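Local atomic coordinates of lovastatin nonaketide synthase, polyketide synthase component (Aspergillus terreus, PDB entry 7CPX), a protein that builds the polyketide dihydromonacolin L from nine malonyl-CoA units, using NADPH and S-adenosylmethionine, on the pathway to lovastatin. Residues Arg43-Arg48 against Ala70-Asp75; Arg64-Tyr69 against Leu226-Arg231. The protein carries 2 engineered substitutions. All coordinates share one frame; numbering follows the deposited sequence.

In the ketosynthase, followed from the N terminus, strand 42-43 leads into residues 43-48, and after an excursion residues 64-69 return as strand 69-70. Interaction 1 closes that first loop by bringing 70-75 back against 43-48. Interaction 2 spans a much longer stretch, joining 64-69 to 226-231 beyond helix 214-222. The two contacts cross rather than nest, because their segments alternate along the chain. They also touch: Ile44 N lies 3.2 Å from Pro68 O, a probable hydrogen bond that joins 43-48 to 64-69, and so the two contacts.

Interaction 1. Residues Arg43-Arg48 against Ala70-Asp75; sequences RIPKER and AYVLQD
At the end of the short strand pair 42-43 and 69-70 of the ketosynthase, Ile44, Pro45 and Arg48 pack against Ala70 and Val72, a case of two loops meeting mainly through apolar side chains beside a short strand pair. Ile44 reaches across with its CD1, which lies against Ala70 CB and also comes within 4.1 Å of Val72 CG2. Pro45 and Val72 meet tip to tip, with Pro45 CD 4.0 Å from Val72 CG1 and close to its other methyl as well. On the second segment an inverse gamma turn centred on Tyr71, with a weak Val72 N to Ala70 O bond of 3.0 Å, aims the tyrosine CB away while that of Val72 points at the facing loop.

Residues 42-43 and 69-70 form paired strands within a thiolase-type ketosynthase fold, and Phe217 of helix 214-222 packs on both Ile44 and Ala70; the Ala70 side chain lies about 9 Å from that of His367, a predicted catalytic residue. Beyond the strands, a turn closed by the bond from Arg48 N to Pro45 O, 2.9 Å long, directs the arginine at the partner loop. Its chain folds back twice (chi2 -59°, chi3 -62°) and slides past Val72 in the opposite direction, bringing NH1 near Val72 CG1. Leu73 O lies 3.8 Å from Arg48 NH1, at the guanidinium edge. Glu246 OE2 forms a salt bridge with Arg48 NH2, and its OE1 accepts a hydrogen bond from Leu73 N.

Interaction 2. Residues Arg64-Tyr69 against Leu226-Arg231; sequences RTNAPY and LSPSGR
Apolar packing joins Ala67 to Leu226: their CB atoms are 3.6 Å apart, and Leu226 CD1 comes within 3.7 Å of Ala67 CB. The Leu226 side chain passes Thr65 at a slant, with CD1 near the hydroxyl OG1. Beside this pair, the Asn66 amide lies alongside the Pro228 ring, both side chains pointing the same way, with Asn66 ND2 3.8 Å from Pro228 CB. With CG set between the backbone N and the carbonyl carbon (chi1 59°), the amide comes over to this flank, and its OD1 is hydrogen-bonded to Ser221 of helix 214-222.

Two contacts involve backbone carbonyls. Pro228 CA directs a C-H at Asn66 O, 3.2 Å away, with an angle of 138° at the hydrogen. Pro228 O lies at the edge of the Tyr69 ring, near its plane.

Turn geometry shapes the remainder. Residues 227-230 make a type I beta turn, closed by Gly230 N to Ser227 O at 2.8 Å, and Gly230 then adopts a left-handed backbone conformation (phi 87°). Having no side chain, it admits Tyr69, whose CB packs 3.7 Å from Gly230 CA. The carboxylate of Asp240 is hydrogen-bonded to the hydroxyls of Ser227 and Ser229. Leu226, about 7 Å from His367 and 9 Å from Cys181 between side chains, places this loop packing beside the predicted catalytic centre of a thiolase-type ketosynthase.

Interaction 1. Residues Arg43-Arg48 against Ala70-Asp75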
ATOM      1  N   ARG A  43      13.379 -28.312  -3.842  1.00 84.66           N
ATOM      2  CA  ARG A  43      12.581 -27.155  -3.464  1.00 84.66           C
ATOM      3  C   ARG A  43      12.665 -26.096  -4.553  1.00 84.66           C
ATOM      4  O   ARG A  43      13.721 -25.883  -5.155  1.00 84.66           O
ATOM      5  CB  ARG A  43      13.077 -26.586  -2.135  1.00 84.66           C
ATOM      6  CG  ARG A  43      12.058 -25.744  -1.385  1.00 84.66           C
ATOM      7  CD  ARG A  43      11.148 -26.607  -0.528  1.00 84.66           C
ATOM      8  NE  ARG A  43      10.332 -25.809   0.378  1.00 84.66           N
ATOM      9  CZ  ARG A  43       9.557 -26.313   1.329  1.00 84.66           C
ATOM     10  NH1 ARG A  43       9.470 -27.618   1.532  1.00 84.66           N
ATOM     11  NH2 ARG A  43       8.852 -25.488   2.098  1.00 84.66           N
ATOM     12  N   ILE A  44      11.542 -25.438  -4.816  1.00 84.25           N
ATOM     13  CA  ILE A  44      11.484 -24.402  -5.843  1.00 84.25           C
ATOM     14  C   ILE A  44      12.573 -23.377  -5.544  1.00 84.25           C
ATOM     15  O   ILE A  44      12.485 -22.669  -4.531  1.00 84.25           O
ATOM     16  CB  ILE A  44      10.104 -23.730  -5.901  1.00 84.25           C
ATOM     17  CG1 ILE A  44       8.985 -24.771  -5.996  1.00 84.25           C
ATOM     18  CG2 ILE A  44      10.041 -22.791  -7.087  1.00 84.25           C
ATOM     19  CD1 ILE A  44       9.133 -25.735  -7.141  1.00 84.25           C
ATOM     20  N   PRO A  45      13.606 -23.256  -6.378  1.00 84.68           N
ATOM     21  CA  PRO A  45      14.681 -22.308  -6.067  1.00 84.68           C
ATOM     22  C   PRO A  45      14.153 -20.888  -5.951  1.00 84.68           C
ATOM     23  O   PRO A  45      13.259 -20.472  -6.690  1.00 84.68           O
ATOM     24  CB  PRO A  45      15.643 -22.458  -7.250  1.00 84.68           C
ATOM     25  CG  PRO A  45      15.341 -23.789  -7.832  1.00 84.68           C
ATOM     26  CD  PRO A  45      13.878 -24.000  -7.620  1.00 84.68           C
ATOM     27  N   LYS A  46      14.723 -20.138  -5.005  1.00 89.05           N
ATOM     28  CA  LYS A  46      14.326 -18.746  -4.835  1.00 89.05           C
ATOM     29  C   LYS A  46      14.622 -17.934  -6.087  1.00 89.05           C
ATOM     30  O   LYS A  46      13.999 -16.893  -6.315  1.00 89.05           O
ATOM     31  CB  LYS A  46      15.040 -18.143  -3.627  1.00 89.05           C
ATOM     32  CG  LYS A  46      14.823 -18.915  -2.334  1.00 89.05           C
ATOM     33  CD  LYS A  46      15.695 -18.377  -1.213  1.00 89.05           C
ATOM     34  CE  LYS A  46      15.607 -19.252   0.026  1.00 89.05           C
ATOM     35  NZ  LYS A  46      16.518 -18.787   1.109  1.00 89.05           N
ATOM     36  N   GLU A  47      15.568 -18.395  -6.909  1.00 89.59           N
ATOM     37  CA  GLU A  47      15.853 -17.711  -8.163  1.00 89.59           C
ATOM     38  C   GLU A  47      14.639 -17.712  -9.080  1.00 89.59           C
ATOM     39  O   GLU A  47      14.475 -16.799  -9.896  1.00 89.59           O
ATOM     40  CB  GLU A  47      17.044 -18.370  -8.858  1.00 89.59           C
ATOM     41  CG  GLU A  47      18.310 -18.398  -8.019  1.00 89.59           C
ATOM     42  CD  GLU A  47      19.452 -19.118  -8.708  1.00 89.59           C
ATOM     43  OE1 GLU A  47      19.251 -19.610  -9.837  1.00 89.59           O
ATOM     44  OE2 GLU A  47      20.550 -19.193  -8.119  1.00 89.59           O
ATOM     45  N   ARG A  48      13.781 -18.725  -8.961  1.00 85.40           N
ATOM     46  CA  ARG A  48      12.560 -18.804  -9.755  1.00 85.40           C
ATOM     47  C   ARG A  48      11.415 -18.095  -9.042  1.00 85.40           C
ATOM     48  O   ARG A  48      10.871 -17.108  -9.547  1.00 85.40           O
ATOM     49  CB  ARG A  48      12.205 -20.273 -10.017  1.00 85.40           C
ATOM     50  CG  ARG A  48      13.408 -21.173 -10.254  1.00 85.40           C
ATOM     51  CD  ARG A  48      14.218 -20.708 -11.445  1.00 85.40           C
ATOM     52  NE  ARG A  48      13.419 -20.760 -12.662  1.00 85.40           N
ATOM     53  CZ  ARG A  48      13.263 -21.847 -13.402  1.00 85.40           C
ATOM     54  NH1 ARG A  48      13.869 -22.984 -13.101  1.00 85.40           N
ATOM     55  NH2 ARG A  48      12.473 -21.795 -14.468  1.00 85.40           N
ATOM     56  N   ALA A  70       9.489 -29.408  -6.978  1.00 81.74           N
ATOM     57  CA  ALA A  70       9.282 -29.600  -8.403  1.00 81.74           C
ATOM     58  C   ALA A  70      10.576 -30.110  -9.012  1.00 81.74           C
ATOM     59  O   ALA A  70      11.664 -29.904  -8.467  1.00 81.74           O
ATOM     60  CB  ALA A  70       8.842 -28.308  -9.091  1.00 81.74           C
ATOM     61  N   TYR A  71      10.439 -30.782 -10.153  1.00 81.36           N
ATOM     62  CA  TYR A  71      11.588 -31.249 -10.924  1.00 81.36           C
ATOM     63  C   TYR A  71      12.041 -30.087 -11.804  1.00 81.36           C
ATOM     64  O   TYR A  71      11.729 -29.993 -12.994  1.00 81.36           O
ATOM     65  CB  TYR A  71      11.222 -32.485 -11.732  1.00 81.36           C
ATOM     66  CG  TYR A  71      10.847 -33.686 -10.888  1.00 81.36           C
ATOM     67  CD1 TYR A  71       9.667 -33.708 -10.161  1.00 81.36           C
ATOM     68  CD2 TYR A  71      11.669 -34.801 -10.826  1.00 81.36           C
ATOM     69  CE1 TYR A  71       9.320 -34.802  -9.395  1.00 81.36           C
ATOM     70  CE2 TYR A  71      11.330 -35.898 -10.063  1.00 81.36           C
ATOM     71  CZ  TYR A  71      10.153 -35.897  -9.351  1.00 81.36           C
ATOM     72  OH  TYR A  71       9.814 -36.990  -8.587  1.00 81.36           O
ATOM     73  N   VAL A  72      12.785 -29.183 -11.190  1.00 82.58           N
ATOM     74  CA  VAL A  72      13.155 -27.908 -11.790  1.00 82.58           C
ATOM     75  C   VAL A  72      14.457 -28.061 -12.561  1.00 82.58           C
ATOM     76  O   VAL A  72      15.338 -28.846 -12.195  1.00 82.58           O
ATOM     77  CB  VAL A  72      13.272 -26.816 -10.706  1.00 82.58           C
ATOM     78  CG1 VAL A  72      13.602 -25.474 -11.327  1.00 82.58           C
ATOM     79  CG2 VAL A  72      11.987 -26.725  -9.899  1.00 82.58           C
ATOM     80  N   LEU A  73      14.579 -27.299 -13.645  1.00 82.00           N
ATOM     81  CA  LEU A  73      15.824 -27.259 -14.396  1.00 82.00           C
ATOM     82  C   LEU A  73      16.912 -26.577 -13.578  1.00 82.00           C
ATOM     83  O   LEU A  73      16.662 -25.593 -12.876  1.00 82.00           O
ATOM     84  CB  LEU A  73      15.627 -26.518 -15.718  1.00 82.00           C
ATOM     85  CG  LEU A  73      14.587 -27.101 -16.673  1.00 82.00           C
ATOM     86  CD1 LEU A  73      14.454 -26.238 -17.913  1.00 82.00           C
ATOM     87  CD2 LEU A  73      14.947 -28.518 -17.056  1.00 82.00           C
ATOM     88  N   GLN A  74      18.131 -27.104 -13.676  1.00 88.78           N
ATOM     89  CA  GLN A  74      19.280 -26.550 -12.978  1.00 88.78           C
ATOM     90  C   GLN A  74      20.019 -25.511 -13.811  1.00 88.78           C
ATOM     91  O   GLN A  74      21.213 -25.283 -13.587  1.00 88.78           O
ATOM     92  CB  GLN A  74      20.235 -27.673 -12.566  1.00 88.78           C
ATOM     93  CG  GLN A  74      19.691 -28.586 -11.475  1.00 88.78           C
ATOM     94  CD  GLN A  74      18.524 -29.434 -11.943  1.00 88.78           C
ATOM     95  OE1 GLN A  74      18.309 -29.608 -13.142  1.00 88.78           O
ATOM     96  NE2 GLN A  74      17.760 -29.963 -10.994  1.00 88.78           N
ATOM     97  N   ASP A  75      19.336 -24.881 -14.764  1.00 90.12           N
ATOM     98  CA  ASP A  75      19.929 -23.884 -15.638  1.00 90.12           C
ATOM     99  C   ASP A  75      19.217 -22.551 -15.453  1.00 90.12           C
ATOM    100  O   ASP A  75      18.028 -22.503 -15.127  1.00 90.12           O
ATOM    101  CB  ASP A  75      19.847 -24.318 -17.107  1.00 90.12           C
ATOM    102  CG  ASP A  75      20.562 -23.362 -18.040  1.00 90.12           C
ATOM    103  OD1 ASP A  75      21.184 -22.397 -17.548  1.00 90.12           O
ATOM    104  OD2 ASP A  75      20.503 -23.575 -19.270  1.00 90.12           O
TER

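Interaction 2. Residues Arg64-Tyr69 against Leu226-Arg231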
ATOM      1  N   ARG A  64      -2.026 -20.028  -1.720  1.00 84.99           N
ATOM      2  CA  ARG A  64      -0.922 -20.864  -1.275  1.00 84.99           C
ATOM      3  C   ARG A  64      -0.880 -22.125  -2.124  1.00 84.99           C
ATOM      4  O   ARG A  64      -1.822 -22.442  -2.855  1.00 84.99           O
ATOM      5  CB  ARG A  64      -1.045 -21.245   0.205  1.00 84.99           C
ATOM      6  CG  ARG A  64      -1.255 -20.083   1.155  1.00 84.99           C
ATOM      7  CD  ARG A  64      -0.019 -19.220   1.323  1.00 84.99           C
ATOM      8  NE  ARG A  64      -0.227 -18.213   2.356  1.00 84.99           N
ATOM      9  CZ  ARG A  64      -0.055 -18.423   3.655  1.00 84.99           C
ATOM     10  NH1 ARG A  64       0.378 -19.584   4.117  1.00 84.99           N
ATOM     11  NH2 ARG A  64      -0.332 -17.445   4.512  1.00 84.99           N
ATOM     12  N   THR A  65       0.231 -22.848  -2.017  1.00 84.13           N
ATOM     13  CA  THR A  65       0.400 -24.125  -2.696  1.00 84.13           C
ATOM     14  C   THR A  65       0.990 -25.125  -1.716  1.00 84.13           C
ATOM     15  O   THR A  65       1.934 -24.801  -0.990  1.00 84.13           O
ATOM     16  CB  THR A  65       1.307 -23.988  -3.924  1.00 84.13           C
ATOM     17  OG1 THR A  65       1.428 -25.256  -4.579  1.00 84.13           O
ATOM     18  CG2 THR A  65       2.688 -23.498  -3.520  1.00 84.13           C
ATOM     19  N   ASN A  66       0.439 -26.333  -1.698  1.00 85.35           N
ATOM     20  CA  ASN A  66       0.924 -27.390  -0.821  1.00 85.35           C
ATOM     21  C   ASN A  66       2.073 -28.178  -1.432  1.00 85.35           C
ATOM     22  O   ASN A  66       2.594 -29.089  -0.781  1.00 85.35           O
ATOM     23  CB  ASN A  66      -0.216 -28.345  -0.459  1.00 85.35           C
ATOM     24  CG  ASN A  66      -0.844 -28.991  -1.676  1.00 85.35           C
ATOM     25  OD1 ASN A  66      -0.702 -28.501  -2.796  1.00 85.35           O
ATOM     26  ND2 ASN A  66      -1.550 -30.094  -1.460  1.00 85.35           N
ATOM     27  N   ALA A  67       2.482 -27.850  -2.658  1.00 84.53           N
ATOM     28  CA  ALA A  67       3.559 -28.545  -3.356  1.00 84.53           C
ATOM     29  C   ALA A  67       4.756 -27.611  -3.477  1.00 84.53           C
ATOM     30  O   ALA A  67       4.926 -26.939  -4.506  1.00 84.53           O
ATOM     31  CB  ALA A  67       3.097 -29.014  -4.737  1.00 84.53           C
ATOM     32  N   PRO A  68       5.614 -27.525  -2.460  1.00 85.52           N
ATOM     33  CA  PRO A  68       6.794 -26.659  -2.544  1.00 85.52           C
ATOM     34  C   PRO A  68       7.978 -27.271  -3.276  1.00 85.52           C
ATOM     35  O   PRO A  68       9.073 -26.707  -3.217  1.00 85.52           O
ATOM     36  CB  PRO A  68       7.134 -26.425  -1.067  1.00 85.52           C
ATOM     37  CG  PRO A  68       6.733 -27.691  -0.408  1.00 85.52           C
ATOM     38  CD  PRO A  68       5.507 -28.174  -1.142  1.00 85.52           C
ATOM     39  N   TYR A  69       7.789 -28.399  -3.952  1.00 84.87           N
ATOM     40  CA  TYR A  69       8.851 -29.069  -4.682  1.00 84.87           C
ATOM     41  C   TYR A  69       8.477 -29.176  -6.151  1.00 84.87           C
ATOM     42  O   TYR A  69       7.308 -29.054  -6.531  1.00 84.87           O
ATOM     43  CB  TYR A  69       9.120 -30.471  -4.126  1.00 84.87           C
ATOM     44  CG  TYR A  69       9.319 -30.522  -2.631  1.00 84.87           C
ATOM     45  CD1 TYR A  69      10.557 -30.252  -2.067  1.00 84.87           C
ATOM     46  CD2 TYR A  69       8.273 -30.850  -1.784  1.00 84.87           C
ATOM     47  CE1 TYR A  69      10.745 -30.301  -0.701  1.00 84.87           C
ATOM     48  CE2 TYR A  69       8.450 -30.903  -0.417  1.00 84.87           C
ATOM     49  CZ  TYR A  69       9.688 -30.627   0.120  1.00 84.87           C
ATOM     50  OH  TYR A  69       9.868 -30.678   1.484  1.00 84.87           O
ATOM     51  N   LEU A 226      -1.711 -31.079  -7.372  1.00 84.38           N
ATOM     52  CA  LEU A 226      -0.290 -31.271  -7.145  1.00 84.38           C
ATOM     53  C   LEU A 226      -0.046 -32.232  -5.988  1.00 84.38           C
ATOM     54  O   LEU A 226      -0.900 -32.443  -5.123  1.00 84.38           O
ATOM     55  CB  LEU A 226       0.400 -29.938  -6.857  1.00 84.38           C
ATOM     56  CG  LEU A 226       0.237 -28.851  -7.917  1.00 84.38           C
ATOM     57  CD1 LEU A 226       1.162 -27.685  -7.630  1.00 84.38           C
ATOM     58  CD2 LEU A 226       0.491 -29.400  -9.311  1.00 84.38           C
ATOM     59  N   SER A 227       1.146 -32.813  -5.982  1.00 86.14           N
ATOM     60  CA  SER A 227       1.538 -33.726  -4.920  1.00 86.14           C
ATOM     61  C   SER A 227       2.158 -32.940  -3.772  1.00 86.14           C
ATOM     62  O   SER A 227       3.224 -32.341  -3.954  1.00 86.14           O
ATOM     63  CB  SER A 227       2.534 -34.753  -5.442  1.00 86.14           C
ATOM     64  OG  SER A 227       3.015 -35.576  -4.396  1.00 86.14           O
ATOM     65  N   PRO A 228       1.541 -32.909  -2.588  1.00 85.13           N
ATOM     66  CA  PRO A 228       2.194 -32.225  -1.461  1.00 85.13           C
ATOM     67  C   PRO A 228       3.548 -32.814  -1.118  1.00 85.13           C
ATOM     68  O   PRO A 228       4.450 -32.076  -0.702  1.00 85.13           O
ATOM     69  CB  PRO A 228       1.187 -32.390  -0.314  1.00 85.13           C
ATOM     70  CG  PRO A 228       0.341 -33.549  -0.704  1.00 85.13           C
ATOM     71  CD  PRO A 228       0.251 -33.498  -2.194  1.00 85.13           C
ATOM     72  N   SER A 229       3.717 -34.127  -1.283  1.00 87.85           N
ATOM     73  CA  SER A 229       5.022 -34.742  -1.075  1.00 87.85           C
ATOM     74  C   SER A 229       6.047 -34.258  -2.089  1.00 87.85           C
ATOM     75  O   SER A 229       7.251 -34.405  -1.854  1.00 87.85           O
ATOM     76  CB  SER A 229       4.903 -36.265  -1.148  1.00 87.85           C
ATOM     77  OG  SER A 229       4.364 -36.675  -2.393  1.00 87.85           O
ATOM     78  N   GLY A 230       5.601 -33.690  -3.205  1.00 86.15           N
ATOM     79  CA  GLY A 230       6.509 -33.154  -4.196  1.00 86.15           C
ATOM     80  C   GLY A 230       7.002 -34.145  -5.220  1.00 86.15           C
ATOM     81  O   GLY A 230       8.000 -33.867  -5.896  1.00 86.15           O
ATOM     82  N   ARG A 231       6.344 -35.293  -5.362  1.00 85.74           N
ATOM     83  CA  ARG A 231       6.759 -36.310  -6.317  1.00 85.74           C
ATOM     84  C   ARG A 231       5.535 -36.997  -6.900  1.00 85.74           C
ATOM     85  O   ARG A 231       4.573 -37.282  -6.184  1.00 85.74           O
ATOM     86  CB  ARG A 231       7.683 -37.341  -5.659  1.00 85.74           C
ATOM     87  CG  ARG A 231       8.993 -36.748  -5.179  1.00 85.74           C
ATOM     88  CD  ARG A 231       9.883 -37.787  -4.531  1.00 85.74           C
ATOM     89  NE  ARG A 231      11.129 -37.203  -4.049  1.00 85.74           N
ATOM     90  CZ  ARG A 231      11.259 -36.559  -2.897  1.00 85.74           C
ATOM     91  NH1 ARG A 231      10.233 -36.390  -2.077  1.00 85.74           N
ATOM     92  NH2 ARG A 231      12.448 -36.068  -2.558  1.00 85.74           N
TER